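Local coordinates for protein putative Glycerophosphoryl diester phosphodiesterase (PDB 3L12) that belongs to the glycerophosphoryl diester phosphodiesterase family, has a TIM-barrel type of fold and carries a bound magnesium ion, at residues A169-V174 and R198-L203; F188-L193 and Q239-A244. One frame throughout, in Å; residues are numbered along the deposited sequence.

Contact 1: residues A169-V174 and R198-L203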
ATOM      1  N   ALA A 169      26.904 -17.066   6.149  1.00  8.82           N
ATOM      2  CA  ALA A 169      26.727 -15.633   6.152  1.00  8.40           C
ATOM      3  C   ALA A 169      25.267 -15.237   6.458  1.00  8.54           C
ATOM      4  O   ALA A 169      25.027 -14.346   7.242  1.00  9.60           O
ATOM      5  CB  ALA A 169      27.225 -15.046   4.792  1.00  7.47           C
ATOM      6  N   VAL A 170      24.326 -15.918   5.820  1.00  6.20           N
ATOM      7  CA  VAL A 170      22.913 -15.710   6.092  1.00  7.05           C
ATOM      8  C   VAL A 170      22.626 -16.020   7.561  1.00  6.25           C
ATOM      9  O   VAL A 170      21.992 -15.245   8.288  1.00  8.30           O
ATOM     10  CB  VAL A 170      22.057 -16.549   5.129  1.00  8.43           C
ATOM     11  CG1 VAL A 170      20.606 -16.590   5.567  1.00  8.55           C
ATOM     12  CG2 VAL A 170      22.200 -15.991   3.713  1.00  8.34           C
ATOM     13  N   LEU A 171      23.147 -17.132   8.059  1.00  7.42           N
ATOM     14  CA  LEU A 171      22.904 -17.508   9.479  1.00  9.08           C
ATOM     15  C   LEU A 171      23.503 -16.524  10.481  1.00  9.87           C
ATOM     16  O   LEU A 171      22.899 -16.259  11.518  1.00 10.65           O
ATOM     17  CB  LEU A 171      23.415 -18.913   9.759  1.00  8.89           C
ATOM     18  CG  LEU A 171      22.561 -19.995   9.092  1.00  9.30           C
ATOM     19  CD1 LEU A 171      23.238 -21.377   9.188  1.00  8.13           C
ATOM     20  CD2 LEU A 171      21.136 -20.040   9.686  1.00  9.97           C
ATOM     21  N   ALA A 172      24.682 -15.998  10.175  1.00 10.39           N
ATOM     22  CA  ALA A 172      25.336 -15.009  11.030  1.00 12.27           C
ATOM     23  C   ALA A 172      24.420 -13.807  11.206  1.00 12.38           C
ATOM     24  O   ALA A 172      24.279 -13.277  12.338  1.00 11.72           O
ATOM     25  CB  ALA A 172      26.697 -14.581  10.458  1.00 13.26           C
ATOM     26  N   ASP A 173      23.781 -13.388  10.119  1.00 10.81           N
ATOM     27  CA  ASP A 173      22.811 -12.275  10.208  1.00 11.41           C
ATOM     28  C   ASP A 173      21.602 -12.636  11.039  1.00 10.76           C
ATOM     29  O   ASP A 173      21.184 -11.866  11.928  1.00  9.29           O
ATOM     30  CB  ASP A 173      22.334 -11.831   8.827  1.00 12.31           C
ATOM     31  CG  ASP A 173      23.318 -10.935   8.102  1.00 13.86           C
ATOM     32  OD1 ASP A 173      24.259 -10.390   8.710  1.00 17.98           O
ATOM     33  OD2 ASP A 173      23.149 -10.808   6.869  1.00 13.90           O
ATOM     34  N   VAL A 174      21.016 -13.809  10.768  1.00  8.83           N
ATOM     35  CA  VAL A 174      19.831 -14.269  11.506  1.00 10.00           C
ATOM     36  C   VAL A 174      20.130 -14.311  13.009  1.00 10.12           C
ATOM     37  O   VAL A 174      19.337 -13.833  13.841  1.00 10.34           O
ATOM     38  CB  VAL A 174      19.348 -15.656  10.995  1.00 10.03           C
ATOM     39  CG1 VAL A 174      18.238 -16.202  11.877  1.00 10.55           C
ATOM     40  CG2 VAL A 174      18.854 -15.575   9.542  1.00  9.28           C
ATOM     41  N   ARG A 198      22.346 -28.831   8.182  1.00  8.15           N
ATOM     42  CA  ARG A 198      23.580 -29.179   8.883  1.00  9.41           C
ATOM     43  C   ARG A 198      24.148 -28.004   9.671  1.00  8.29           C
ATOM     44  O   ARG A 198      24.671 -28.211  10.776  1.00  9.04           O
ATOM     45  CB  ARG A 198      24.635 -29.768   7.934  1.00 11.21           C
ATOM     46  CG  ARG A 198      24.322 -31.172   7.497  1.00 12.68           C
ATOM     47  CD  ARG A 198      25.513 -31.744   6.701  1.00 13.43           C
ATOM     48  NE  ARG A 198      25.662 -31.045   5.436  1.00 13.55           N
ATOM     49  CZ  ARG A 198      24.994 -31.320   4.316  1.00 13.97           C
ATOM     50  NH1 ARG A 198      24.086 -32.290   4.277  1.00 14.54           N
ATOM     51  NH2 ARG A 198      25.214 -30.584   3.231  1.00 14.41           N
ATOM     52  N   GLN A 199      24.068 -26.791   9.136  1.00  7.08           N
ATOM     53  CA  GLN A 199      24.560 -25.628   9.869  1.00  7.06           C
ATOM     54  C   GLN A 199      23.580 -25.036  10.912  1.00  9.13           C
ATOM     55  O   GLN A 199      24.031 -24.348  11.829  1.00 10.32           O
ATOM     56  CB  GLN A 199      24.976 -24.503   8.914  1.00  8.24           C
ATOM     57  CG  GLN A 199      26.180 -24.795   8.053  1.00  7.54           C
ATOM     58  CD  GLN A 199      26.696 -23.575   7.323  1.00  8.59           C
ATOM     59  OE1 GLN A 199      26.676 -22.450   7.852  1.00 10.02           O
ATOM     60  NE2 GLN A 199      27.121 -23.778   6.083  1.00  8.76           N
ATOM     61  N   ALA A 200      22.286 -25.331  10.782  1.00  8.50           N
ATOM     62  CA  ALA A 200      21.243 -24.734  11.631  1.00  6.36           C
ATOM     63  C   ALA A 200      20.054 -25.682  11.742  1.00  7.86           C
ATOM     64  O   ALA A 200      18.985 -25.393  11.229  1.00  8.45           O
ATOM     65  CB  ALA A 200      20.826 -23.396  11.045  1.00  8.14           C
ATOM     66  N   PRO A 201      20.235 -26.826  12.434  1.00  7.39           N
ATOM     67  CA  PRO A 201      19.158 -27.788  12.531  1.00  8.27           C
ATOM     68  C   PRO A 201      17.946 -27.258  13.287  1.00  9.72           C
ATOM     69  O   PRO A 201      16.867 -27.864  13.218  1.00 10.97           O
ATOM     70  CB  PRO A 201      19.793 -28.958  13.303  1.00  9.63           C
ATOM     71  CG  PRO A 201      20.952 -28.370  13.985  1.00  8.98           C
ATOM     72  CD  PRO A 201      21.468 -27.342  13.063  1.00  8.39           C
ATOM     73  N   ASP A 202      18.136 -26.152  13.993  1.00  9.09           N
ATOM     74  CA  ASP A 202      17.075 -25.486  14.720  1.00 11.16           C
ATOM     75  C   ASP A 202      16.116 -24.718  13.820  1.00 10.22           C
ATOM     76  O   ASP A 202      15.021 -24.422  14.256  1.00 10.49           O
ATOM     77  CB  ASP A 202      17.653 -24.550  15.796  1.00 13.63           C
ATOM     78  CG  ASP A 202      18.731 -23.583  15.275  1.00 19.21           C
ATOM     79  OD1 ASP A 202      19.768 -24.025  14.668  1.00 20.22           O
ATOM     80  OD2 ASP A 202      18.549 -22.358  15.531  1.00 22.57           O
ATOM     81  N   LEU A 203      16.504 -24.436  12.565  1.00  8.79           N
ATOM     82  CA  LEU A 203      15.663 -23.682  11.636  1.00  8.14           C
ATOM     83  C   LEU A 203      15.021 -24.651  10.658  1.00  8.19           C
ATOM     84  O   LEU A 203      15.731 -25.471  10.036  1.00  8.46           O
ATOM     85  CB  LEU A 203      16.467 -22.606  10.903  1.00  8.40           C
ATOM     86  CG  LEU A 203      17.276 -21.628  11.744  1.00  8.83           C
ATOM     87  CD1 LEU A 203      17.936 -20.595  10.806  1.00 10.56           C
ATOM     88  CD2 LEU A 203      16.421 -20.933  12.778  1.00  9.81           C
TER
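In the outer helical layer of this TIM-barrel fold, Leu171 of helix 160-176 reaches across to the end of helix 190-199, where it meets Gln199, Ala200 and Leu203. The two backbones stay well apart, with 7.7 Å between the CA atoms of Leu171 and Ala200, and the contact is made by side chains, without a hydrogen bond between the segments. Both branches of Leu171 are used. CG stands anti to the carbonyl carbon (chi1 -71°), and from there CD1 lies 3.6 Å from CB of Gln199, while CD2 lies 3.6 Å from CB of Ala200. The Ala200 methyl touches both tips of the fork, since Leu171 CD1 is 3.7 Å from its CB. On the other flank, Leu171 and Leu203 run past each other in opposite directions, and CD2 of Leu171 comes within 3.4 Å of CD1 of Leu203, tighter than usual for two carbons.

The backbone of 198-203 explains how three residues can meet one leucine. Ala200 is the first residue to leave helical geometry (phi -153°), and a type I turn from Ala200 to Leu203, closed by a 3.0 Å bond from Leu203 N to Ala200 O, brings Leu203 back toward helix 160-176. The side-chain amide of Gln199 has its polar partners elsewhere: NE2 is hydrogen-bonded to OE2 of Glu195 and to the carbonyl O of Ala164, the latter a second link to helix 160-176. Strand 183-187, between the two helices in sequence, lies against the pair, its Met185 touching both Leu171 and Leu203, while helix 129-137 packs against Asp173.

Contact 2: residues F188-L193 and Q239-A244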
ATOM      1  N   PHE A 188      14.683 -23.181  -3.814  1.00  8.36           N
ATOM      2  CA  PHE A 188      14.602 -24.108  -4.923  1.00 10.17           C
ATOM      3  C   PHE A 188      15.828 -25.025  -4.909  1.00 10.29           C
ATOM      4  O   PHE A 188      15.795 -26.086  -5.493  1.00 12.15           O
ATOM      5  CB  PHE A 188      14.595 -23.416  -6.288  1.00 11.07           C
ATOM      6  CG  PHE A 188      13.235 -22.949  -6.743  1.00 12.50           C
ATOM      7  CD1 PHE A 188      12.321 -23.833  -7.273  1.00 14.78           C
ATOM      8  CD2 PHE A 188      12.914 -21.624  -6.667  1.00 13.67           C
ATOM      9  CE1 PHE A 188      11.086 -23.366  -7.757  1.00 15.16           C
ATOM     10  CE2 PHE A 188      11.662 -21.178  -7.136  1.00 14.20           C
ATOM     11  CZ  PHE A 188      10.793 -22.056  -7.671  1.00 13.69           C
ATOM     12  N   ASP A 189      16.913 -24.576  -4.298  1.00 10.90           N
ATOM     13  CA  ASP A 189      18.215 -25.325  -4.269  1.00 10.95           C
ATOM     14  C   ASP A 189      18.128 -26.290  -3.098  1.00  9.53           C
ATOM     15  O   ASP A 189      18.470 -25.958  -1.956  1.00 10.71           O
ATOM     16  CB  ASP A 189      19.350 -24.298  -4.123  1.00 11.26           C
ATOM     17  CG  ASP A 189      20.726 -24.867  -4.407  1.00 12.61           C
ATOM     18  OD1 ASP A 189      20.919 -26.055  -4.152  1.00 10.87           O
ATOM     19  OD2 ASP A 189      21.595 -24.070  -4.869  1.00 14.74           O
ATOM     20  N   TRP A 190      17.662 -27.493  -3.383  1.00  9.73           N
ATOM     21  CA  TRP A 190      17.418 -28.476  -2.370  1.00 10.44           C
ATOM     22  C   TRP A 190      18.720 -28.957  -1.728  1.00 10.43           C
ATOM     23  O   TRP A 190      18.729 -29.274  -0.550  1.00  9.45           O
ATOM     24  CB  TRP A 190      16.622 -29.616  -2.988  1.00 11.83           C
ATOM     25  CG  TRP A 190      15.159 -29.316  -3.271  1.00 12.22           C
ATOM     26  CD1 TRP A 190      14.565 -28.094  -3.350  1.00 13.93           C
ATOM     27  CD2 TRP A 190      14.141 -30.278  -3.582  1.00 12.78           C
ATOM     28  NE1 TRP A 190      13.225 -28.236  -3.637  1.00 14.34           N
ATOM     29  CE2 TRP A 190      12.946 -29.564  -3.802  1.00 14.42           C
ATOM     30  CE3 TRP A 190      14.116 -31.670  -3.643  1.00 13.96           C
ATOM     31  CZ2 TRP A 190      11.731 -30.197  -4.054  1.00 14.94           C
ATOM     32  CZ3 TRP A 190      12.909 -32.301  -3.940  1.00 14.32           C
ATOM     33  CH2 TRP A 190      11.733 -31.550  -4.132  1.00 14.16           C
ATOM     34  N   ALA A 191      19.811 -28.984  -2.496  1.00 11.08           N
ATOM     35  CA  ALA A 191      21.079 -29.388  -1.911  1.00 11.17           C
ATOM     36  C   ALA A 191      21.478 -28.362  -0.879  1.00 10.15           C
ATOM     37  O   ALA A 191      21.969 -28.726   0.168  1.00 10.92           O
ATOM     38  CB  ALA A 191      22.181 -29.580  -3.000  1.00 10.79           C
ATOM     39  N   LEU A 192      21.246 -27.083  -1.173  1.00  9.65           N
ATOM     40  CA  LEU A 192      21.554 -25.996  -0.252  1.00  9.36           C
ATOM     41  C   LEU A 192      20.750 -26.125   1.043  1.00 10.14           C
ATOM     42  O   LEU A 192      21.259 -25.798   2.106  1.00  8.64           O
ATOM     43  CB  LEU A 192      21.342 -24.611  -0.901  1.00 12.23           C
ATOM     44  CG  LEU A 192      22.079 -23.404  -0.290  1.00 11.96           C
ATOM     45  CD1 LEU A 192      23.606 -23.520  -0.429  1.00 12.77           C
ATOM     46  CD2 LEU A 192      21.568 -22.065  -0.918  1.00 10.76           C
ATOM     47  N   LEU A 193      19.510 -26.618   0.957  1.00  9.10           N
ATOM     48  CA  LEU A 193      18.683 -26.815   2.144  1.00  9.40           C
ATOM     49  C   LEU A 193      19.302 -27.911   3.040  1.00  9.41           C
ATOM     50  O   LEU A 193      19.199 -27.849   4.251  1.00 10.50           O
ATOM     51  CB  LEU A 193      17.222 -27.131   1.780  1.00 10.30           C
ATOM     52  CG  LEU A 193      16.466 -26.010   1.094  1.00 10.27           C
ATOM     53  CD1 LEU A 193      15.110 -26.519   0.589  1.00  8.24           C
ATOM     54  CD2 LEU A 193      16.306 -24.785   2.036  1.00 10.48           C
ATOM     55  N   GLN A 239       6.463 -36.566  -1.009  1.00 16.52           N
ATOM     56  CA  GLN A 239       7.284 -37.639  -0.500  1.00 17.70           C
ATOM     57  C   GLN A 239       8.752 -37.247  -0.611  1.00 14.07           C
ATOM     58  O   GLN A 239       9.496 -37.451   0.320  1.00 16.15           O
ATOM     59  CB  GLN A 239       7.009 -38.973  -1.220  1.00 19.63           C
ATOM     60  CG  GLN A 239       7.736 -40.151  -0.581  1.00 22.39           C
ATOM     61  CD  GLN A 239       7.396 -40.325   0.907  1.00 23.81           C
ATOM     62  OE1 GLN A 239       8.186 -39.939   1.783  1.00 25.62           O
ATOM     63  NE2 GLN A 239       6.202 -40.829   1.193  1.00 24.00           N
ATOM     64  N   ALA A 240       9.163 -36.683  -1.739  1.00 14.03           N
ATOM     65  CA  ALA A 240      10.548 -36.288  -1.944  1.00 13.59           C
ATOM     66  C   ALA A 240      11.009 -35.279  -0.886  1.00 13.59           C
ATOM     67  O   ALA A 240      12.133 -35.344  -0.376  1.00 12.94           O
ATOM     68  CB  ALA A 240      10.728 -35.696  -3.349  1.00 15.04           C
ATOM     69  N   VAL A 241      10.127 -34.325  -0.576  1.00 14.18           N
ATOM     70  CA  VAL A 241      10.428 -33.297   0.426  1.00 12.63           C
ATOM     71  C   VAL A 241      10.483 -33.895   1.846  1.00 11.85           C
ATOM     72  O   VAL A 241      11.434 -33.625   2.582  1.00 13.13           O
ATOM     73  CB  VAL A 241       9.401 -32.134   0.341  1.00 13.27           C
ATOM     74  CG1 VAL A 241       9.545 -31.201   1.516  1.00 12.15           C
ATOM     75  CG2 VAL A 241       9.588 -31.394  -0.966  1.00 13.48           C
ATOM     76  N   ALA A 242       9.503 -34.717   2.218  1.00 12.49           N
ATOM     77  CA  ALA A 242       9.523 -35.372   3.537  1.00 13.51           C
ATOM     78  C   ALA A 242      10.792 -36.222   3.653  1.00 15.97           C
ATOM     79  O   ALA A 242      11.501 -36.178   4.673  1.00 16.39           O
ATOM     80  CB  ALA A 242       8.275 -36.247   3.757  1.00 11.60           C
ATOM     81  N   SER A 243      11.096 -36.987   2.604  1.00 16.87           N
ATOM     82  CA  SER A 243      12.315 -37.837   2.611  1.00 15.37           C
ATOM     83  C   SER A 243      13.619 -37.038   2.722  1.00 13.87           C
ATOM     84  O   SER A 243      14.562 -37.520   3.369  1.00 13.46           O
ATOM     85  CB  SER A 243      12.373 -38.758   1.385  1.00 15.37           C
ATOM     86  OG  SER A 243      11.361 -39.743   1.469  1.00 17.18           O
ATOM     87  N   ALA A 244      13.668 -35.845   2.115  1.00 13.03           N
ATOM     88  CA  ALA A 244      14.830 -34.962   2.188  1.00 12.89           C
ATOM     89  C   ALA A 244      15.014 -34.351   3.588  1.00 13.68           C
ATOM     90  O   ALA A 244      16.111 -33.875   3.898  1.00 15.35           O
ATOM     91  CB  ALA A 244      14.751 -33.880   1.158  1.00 13.03           C
TER
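Trp190, Val241 and Ala240 account for most of the surface buried here, Trp190 for about half. The six-membered ring of its indole bridges the gap to helix 237-244; the closest CA atoms, those of Trp190 and Ala244, are 8.3 Å apart. CG2 of Val241 approaches the far end of the ring obliquely, 3.8 Å from CH2 of Trp190 and 3.9 Å from its CZ2, and the two side chains cross at about a right angle. With CG1 of Val241 anti to the backbone N (chi1 170°), CG2 is the branch turned anti to the carbonyl carbon. Ala240 arrives differently: its CB lies near the indole plane, at the ring edge, 4.1 Å from CZ3 of Trp190.

Two further interactions help fix the indole: NE1 of Trp190 donates a hydrogen bond to the carbonyl O of Leu208, and Tyr207 makes an edge-to-face stack with it. Asp189 is the N-cap of helix 190-199. Its OD1 accepts from Leu192 N at 3.2 Å, met from above the carboxylate plane, while OD2 forms a salt bridge with NH1 of Arg163 and a hydrogen bond with OG of Ser152. Both helices belong to the TIM barrel's outer layer; strand 205-209, between them in sequence, touches both, Tyr207 meeting Leu193, Val241 and Ala244, and Leu192 packs against Val167 of helix 160-176.

Overall arrangement
From the N terminus, helix 160-176 supplies the first half of contact 1. The chain then passes through strand 183-187 into residues 188-193, the first half of contact 2, and on along helix 190-199 to 198-203, where contact 1 closes across 23 intervening residues. Contact 2 closes later, at 239-244, after 45 residues that include strand 205-209. The segments therefore alternate, and the two loops cross rather than nest. Helix 190-199 is common to both: its beginning faces helix 237-244 and its end faces helix 160-176, joining three helices of the barrel's outer layer. The contact centres lie 17 Å apart, and their nearest atoms, about 5 Å apart, do not touch.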